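Local atomic coordinates of uncharacterized protein (Pyrococcus furiosus DSM 3638, PDB entry 3WZ2), a protein that is an archaeal homolog of proteasome-assembly chaperones that forms a five-chain assembly and probably acts on the proteasome or its assembly. Residues V102-L116 / L163-L177. Numbering follows the deposited sequence.
Sequences VNYLKKVNAEKVISL and LLWEASRAGLKSYVL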
loop_
_atom_site.group_PDB
_atom_site.type_symbol
_atom_site.label_atom_id
_atom_site.label_comp_id
_atom_site.label_asym_id
_atom_site.label_seq_id
_atom_site.Cartn_x
_atom_site.Cartn_y
_atom_site.Cartn_z
ATOM N N VAL B 102 21.635 11.810 11.254
ATOM C CA VAL B 102 22.885 11.234 11.680
ATOM C C VAL B 102 23.992 11.413 10.631
ATOM O O VAL B 102 25.112 11.729 10.986
ATOM C CB VAL B 102 22.692 9.766 12.049
ATOM C CG1 VAL B 102 24.019 9.054 12.207
ATOM C CG2 VAL B 102 21.880 9.683 13.328
ATOM N N ASN B 103 23.687 11.233 9.359
ATOM C CA ASN B 103 24.664 11.532 8.303
ATOM C C ASN B 103 25.155 12.972 8.378
ATOM O O ASN B 103 26.339 13.211 8.235
ATOM C CB ASN B 103 24.102 11.291 6.892
ATOM C CG ASN B 103 23.875 9.812 6.603
ATOM O OD1 ASN B 103 24.539 8.953 7.199
ATOM N ND2 ASN B 103 22.956 9.491 5.670
ATOM N N TYR B 104 24.239 13.922 8.612
ATOM C CA TYR B 104 24.621 15.290 8.750
ATOM C C TYR B 104 25.542 15.476 9.954
ATOM O O TYR B 104 26.561 16.131 9.860
ATOM C CB TYR B 104 23.386 16.183 8.879
ATOM C CG TYR B 104 23.700 17.599 9.261
ATOM C CD1 TYR B 104 23.871 18.573 8.304
ATOM C CD2 TYR B 104 23.814 17.958 10.583
ATOM C CE1 TYR B 104 24.183 19.881 8.674
ATOM C CE2 TYR B 104 24.123 19.243 10.962
ATOM C CZ TYR B 104 24.315 20.202 10.007
ATOM O OH TYR B 104 24.610 21.479 10.408
ATOM N N LEU B 105 25.179 14.897 11.090
ATOM C CA LEU B 105 25.929 15.111 12.320
ATOM C C LEU B 105 27.330 14.468 12.271
ATOM O O LEU B 105 28.300 15.048 12.753
ATOM C CB LEU B 105 25.154 14.566 13.502
ATOM C CG LEU B 105 23.819 15.257 13.841
ATOM C CD1 LEU B 105 23.049 14.445 14.852
ATOM C CD2 LEU B 105 24.014 16.646 14.381
ATOM N N LYS B 106 27.430 13.291 11.658
ATOM C CA LYS B 106 28.725 12.714 11.272
ATOM C C LYS B 106 29.574 13.684 10.447
ATOM O O LYS B 106 30.708 13.927 10.755
ATOM C CB LYS B 106 28.524 11.458 10.443
ATOM C CG LYS B 106 28.900 10.222 11.198
ATOM C CD LYS B 106 29.472 9.108 10.361
ATOM C CE LYS B 106 30.523 8.323 11.169
ATOM N NZ LYS B 106 31.311 7.371 10.348
ATOM N N LYS B 107 28.999 14.162 9.362
ATOM C CA LYS B 107 29.656 15.027 8.433
ATOM C C LYS B 107 30.257 16.259 9.117
ATOM O O LYS B 107 31.342 16.671 8.761
ATOM C CB LYS B 107 28.669 15.484 7.367
ATOM C CG LYS B 107 29.301 16.003 6.091
ATOM C CD LYS B 107 28.447 17.078 5.425
ATOM C CE LYS B 107 27.012 16.639 5.137
ATOM N NZ LYS B 107 26.182 17.797 4.658
ATOM N N VAL B 108 29.532 16.878 10.052
ATOM C CA VAL B 108 29.996 18.116 10.643
ATOM C C VAL B 108 30.758 17.863 11.943
ATOM O O VAL B 108 31.106 18.799 12.627
ATOM C CB VAL B 108 28.836 19.113 10.886
ATOM C CG1 VAL B 108 28.073 19.361 9.596
ATOM C CG2 VAL B 108 27.875 18.658 11.996
ATOM N N ASN B 109 30.951 16.597 12.314
ATOM C CA ASN B 109 31.598 16.230 13.565
ATOM C C ASN B 109 30.938 16.855 14.774
ATOM O O ASN B 109 31.594 17.481 15.609
ATOM C CB ASN B 109 33.083 16.557 13.524
ATOM C CG ASN B 109 33.746 15.992 12.276
ATOM O OD1 ASN B 109 33.829 14.780 12.089
ATOM N ND2 ASN B 109 34.203 16.870 11.413
ATOM N N ALA B 110 29.640 16.608 14.889
ATOM C CA ALA B 110 28.849 17.108 15.996
ATOM C C ALA B 110 29.498 16.745 17.306
ATOM O O ALA B 110 30.002 15.655 17.479
ATOM C CB ALA B 110 27.432 16.541 15.937
ATOM N N GLU B 111 29.483 17.681 18.236
ATOM C CA GLU B 111 30.024 17.458 19.571
ATOM C C GLU B 111 29.065 16.654 20.468
ATOM O O GLU B 111 29.489 15.809 21.236
ATOM C CB GLU B 111 30.303 18.830 20.177
ATOM C CG GLU B 111 31.036 18.836 21.497
ATOM C CD GLU B 111 31.050 20.237 22.121
ATOM O OE1 GLU B 111 31.294 21.217 21.364
ATOM O OE2 GLU B 111 30.812 20.344 23.357
ATOM N N LYS B 112 27.768 16.939 20.374
ATOM C CA LYS B 112 26.753 16.276 21.190
ATOM C C LYS B 112 25.433 16.144 20.436
ATOM O O LYS B 112 25.046 17.028 19.699
ATOM C CB LYS B 112 26.472 17.057 22.481
ATOM C CG LYS B 112 27.601 17.064 23.464
ATOM C CD LYS B 112 27.215 17.745 24.757
ATOM C CE LYS B 112 28.436 18.176 25.562
ATOM N NZ LYS B 112 28.565 17.401 26.814
ATOM N N VAL B 113 24.734 15.049 20.693
ATOM C CA VAL B 113 23.410 14.815 20.205
ATOM C C VAL B 113 22.545 14.537 21.403
ATOM O O VAL B 113 22.711 13.531 22.071
ATOM C CB VAL B 113 23.403 13.619 19.236
ATOM C CG1 VAL B 113 22.072 13.503 18.531
ATOM C CG2 VAL B 113 24.515 13.770 18.206
ATOM N N ILE B 114 21.581 15.411 21.663
ATOM C CA ILE B 114 20.802 15.346 22.890
ATOM C C ILE B 114 19.334 15.304 22.504
ATOM O O ILE B 114 18.820 16.233 21.898
ATOM C CB ILE B 114 21.059 16.585 23.772
ATOM C CG1 ILE B 114 22.522 16.690 24.154
ATOM C CG2 ILE B 114 20.241 16.501 25.047
ATOM C CD1 ILE B 114 22.950 18.050 24.683
ATOM N N SER B 115 18.645 14.245 22.893
ATOM C CA SER B 115 17.202 14.183 22.729
ATOM C C SER B 115 16.484 14.518 24.031
ATOM O O SER B 115 16.917 14.153 25.106
ATOM C CB SER B 115 16.801 12.769 22.239
ATOM O OG SER B 115 17.318 12.529 20.943
ATOM N N LEU B 116 15.404 15.262 23.903
ATOM C CA LEU B 116 14.553 15.623 25.001
ATOM C C LEU B 116 13.262 14.846 24.879
ATOM O O LEU B 116 12.588 14.914 23.852
ATOM C CB LEU B 116 14.235 17.112 24.932
ATOM C CG LEU B 116 15.442 18.010 24.788
ATOM C CD1 LEU B 116 14.957 19.438 24.806
ATOM C CD2 LEU B 116 16.452 17.752 25.897
ATOM N N LEU B 163 17.603 8.036 17.481
ATOM C CA LEU B 163 18.788 8.888 17.451
ATOM C C LEU B 163 19.800 8.480 18.473
ATOM O O LEU B 163 20.993 8.444 18.203
ATOM C CB LEU B 163 18.423 10.328 17.758
ATOM C CG LEU B 163 18.822 11.506 16.937
ATOM C CD1 LEU B 163 19.056 11.073 15.521
ATOM C CD2 LEU B 163 17.846 12.676 17.087
ATOM N N LEU B 164 19.342 8.213 19.682
ATOM C CA LEU B 164 20.263 7.749 20.720
ATOM C C LEU B 164 21.139 6.632 20.151
ATOM O O LEU B 164 22.365 6.678 20.243
ATOM C CB LEU B 164 19.483 7.241 21.925
ATOM C CG LEU B 164 20.252 6.568 23.047
ATOM C CD1 LEU B 164 21.222 7.551 23.663
ATOM C CD2 LEU B 164 19.293 6.012 24.078
ATOM N N TRP B 165 20.495 5.640 19.542
ATOM C CA TRP B 165 21.183 4.432 19.083
ATOM C C TRP B 165 22.042 4.785 17.840
ATOM O O TRP B 165 23.246 4.486 17.807
ATOM C CB TRP B 165 20.185 3.306 18.786
ATOM C CG TRP B 165 20.834 2.089 18.090
ATOM C CD1 TRP B 165 20.709 1.732 16.784
ATOM C CD2 TRP B 165 21.696 1.135 18.686
ATOM N NE1 TRP B 165 21.444 0.616 16.529
ATOM C CE2 TRP B 165 22.077 0.230 17.680
ATOM C CE3 TRP B 165 22.182 0.954 19.969
ATOM C CZ2 TRP B 165 22.907 -0.863 17.928
ATOM C CZ3 TRP B 165 23.021 -0.137 20.228
ATOM C CH2 TRP B 165 23.392 -1.022 19.209
ATOM N N GLU B 166 21.427 5.419 16.843
ATOM C CA GLU B 166 22.114 5.618 15.562
ATOM C C GLU B 166 23.263 6.599 15.658
ATOM O O GLU B 166 24.341 6.358 15.098
ATOM C CB GLU B 166 21.162 6.047 14.465
ATOM C CG GLU B 166 20.211 4.929 13.999
ATOM C CD GLU B 166 20.924 3.734 13.349
ATOM O OE1 GLU B 166 21.930 3.980 12.646
ATOM O OE2 GLU B 166 20.518 2.536 13.585
ATOM N N ALA B 167 23.075 7.645 16.441
ATOM C CA ALA B 167 24.156 8.573 16.685
ATOM C C ALA B 167 25.337 7.925 17.398
ATOM O O ALA B 167 26.498 8.136 17.040
ATOM C CB ALA B 167 23.651 9.774 17.444
ATOM N N SER B 168 25.046 7.116 18.390
ATOM C CA SER B 168 26.096 6.414 19.084
ATOM C C SER B 168 26.849 5.450 18.162
ATOM O O SER B 168 28.064 5.392 18.184
ATOM C CB SER B 168 25.510 5.637 20.221
ATOM O OG SER B 168 26.570 5.291 21.096
ATOM N N ARG B 169 26.106 4.715 17.338
ATOM C CA ARG B 169 26.678 3.827 16.328
ATOM C C ARG B 169 27.551 4.538 15.290
ATOM O O ARG B 169 28.454 3.940 14.768
ATOM C CB ARG B 169 25.559 3.027 15.627
ATOM C CG ARG B 169 25.173 1.749 16.370
ATOM C CD ARG B 169 26.330 0.934 16.877
ATOM N NE ARG B 169 26.653 1.505 18.176
ATOM C CZ ARG B 169 27.783 1.374 18.871
ATOM N NH1 ARG B 169 28.787 0.597 18.455
ATOM N NH2 ARG B 169 27.898 2.034 20.023
ATOM N N ALA B 170 27.319 5.823 15.061
ATOM C CA ALA B 170 28.209 6.625 14.276
ATOM C C ALA B 170 29.380 7.249 15.062
ATOM O O ALA B 170 30.184 7.962 14.470
ATOM C CB ALA B 170 27.437 7.711 13.588
ATOM N N GLY B 171 29.541 6.910 16.334
ATOM C CA GLY B 171 30.689 7.359 17.113
ATOM C C GLY B 171 30.467 8.739 17.697
ATOM O O GLY B 171 31.405 9.361 18.153
ATOM N N LEU B 172 29.220 9.212 17.696
ATOM C CA LEU B 172 28.897 10.503 18.276
ATOM C C LEU B 172 28.494 10.330 19.723
ATOM O O LEU B 172 28.111 9.244 20.159
ATOM C CB LEU B 172 27.755 11.159 17.515
ATOM C CG LEU B 172 28.054 11.354 16.038
ATOM C CD1 LEU B 172 26.823 11.803 15.284
ATOM C CD2 LEU B 172 29.220 12.344 15.856
ATOM N N LYS B 173 28.630 11.402 20.470
ATOM C CA LYS B 173 28.222 11.426 21.857
ATOM C C LYS B 173 26.754 11.741 21.883
ATOM O O LYS B 173 26.344 12.829 21.474
ATOM C CB LYS B 173 29.035 12.486 22.637
ATOM C CG LYS B 173 30.536 12.253 22.618
ATOM C CD LYS B 173 31.377 13.425 23.123
ATOM C CE LYS B 173 31.262 13.647 24.618
ATOM N NZ LYS B 173 31.319 12.378 25.404
ATOM N N SER B 174 25.963 10.784 22.351
ATOM C CA SER B 174 24.501 10.893 22.323
ATOM C C SER B 174 23.923 10.733 23.734
ATOM O O SER B 174 24.491 10.023 24.598
ATOM C CB SER B 174 23.845 9.943 21.306
ATOM O OG SER B 174 23.880 8.603 21.694
ATOM N N TYR B 175 22.832 11.459 23.968
ATOM C CA TYR B 175 22.140 11.467 25.230
ATOM C C TYR B 175 20.643 11.591 25.009
ATOM O O TYR B 175 20.207 12.202 24.034
ATOM C CB TYR B 175 22.559 12.641 26.098
ATOM C CG TYR B 175 24.037 12.992 26.108
ATOM C CD1 TYR B 175 24.629 13.524 25.000
ATOM C CD2 TYR B 175 24.844 12.815 27.251
ATOM C CE1 TYR B 175 25.961 13.874 24.993
ATOM C CE2 TYR B 175 26.197 13.177 27.255
ATOM C CZ TYR B 175 26.728 13.723 26.122
ATOM O OH TYR B 175 28.041 14.074 26.094
ATOM N N VAL B 176 19.863 11.027 25.930
ATOM C CA VAL B 176 18.468 11.400 26.088
ATOM C C VAL B 176 18.215 11.866 27.541
ATOM O O VAL B 176 18.636 11.222 28.481
ATOM C CB VAL B 176 17.540 10.227 25.750
ATOM C CG1 VAL B 176 16.079 10.661 25.739
ATOM C CG2 VAL B 176 17.903 9.600 24.396
ATOM N N LEU B 177 17.525 12.986 27.686
ATOM C CA LEU B 177 16.988 13.418 28.972
ATOM C C LEU B 177 15.499 13.116 28.986
ATOM O O LEU B 177 14.794 13.490 28.033
ATOM C CB LEU B 177 17.210 14.906 29.142
ATOM C CG LEU B 177 18.659 15.379 29.068
ATOM C CD1 LEU B 177 18.717 16.888 29.155
ATOM C CD2 LEU B 177 19.445 14.767 30.199
HETATM O O HOH W 1 30.073 13.658 19.338
HETATM O O HOH W 2 20.012 11.380 21.291
#
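Val113 accepts a backbone hydrogen bond from Tyr175 N and gives one to Lys173 O, joining two neighbouring helix-turn-strand units, whose parallel strands 112-116 and 174-177 lie side by side in the mixed sheet of this PAC2-family fold, with helices 102-107 and 163-169 packed together on one face. Four hydrogen bonds join the strands; the straightest runs from Ser115 N to Tyr175 O (2.8 Å, 172° at the hydrogen), its donor tilted out of the carbonyl plane.

Packing is tightest beneath the helices. Val113 points its two methyls at Ala167 CB and crosses Leu163 at about a right angle, CG1 lying 4.1 Å from Leu163 CG. With CG1 anti to its backbone N (chi1 168°), Val102 splays its branches along helix 163-169: CG1 rests on Ala170 CB, while CG2 reaches Leu163 CD1 at 3.8 Å. Leu172, just past the Schellman turn at Gly171, inserts CD1 against Leu105 CB (3.7 Å).

On the other sheet face, covered in part by helix 188-202, Ile114 CG1 approaches the Tyr175 ring obliquely, and Val113 O sits in the ring plane at its edge, 3.5 Å from CD1. Lys112 lays its aliphatic chain obliquely across the outer end of this ring, CG 3.9 Å from CE1. An alanine at Lys112 would remove this chain and is likely to leave the CE1 side of the tyrosine less covered. Tyr175 OH hydrogen-bonds to Glu142, which also forms a salt bridge with Lys173.

The contact is looser toward solvent, where exposed Lys106 trails its chain along Ala170 and the connecting loops meet partly through water. One water donates to Ala110 O and, weakly, to Glu111 O, and accepts from Lys173 N at 2.9 Å.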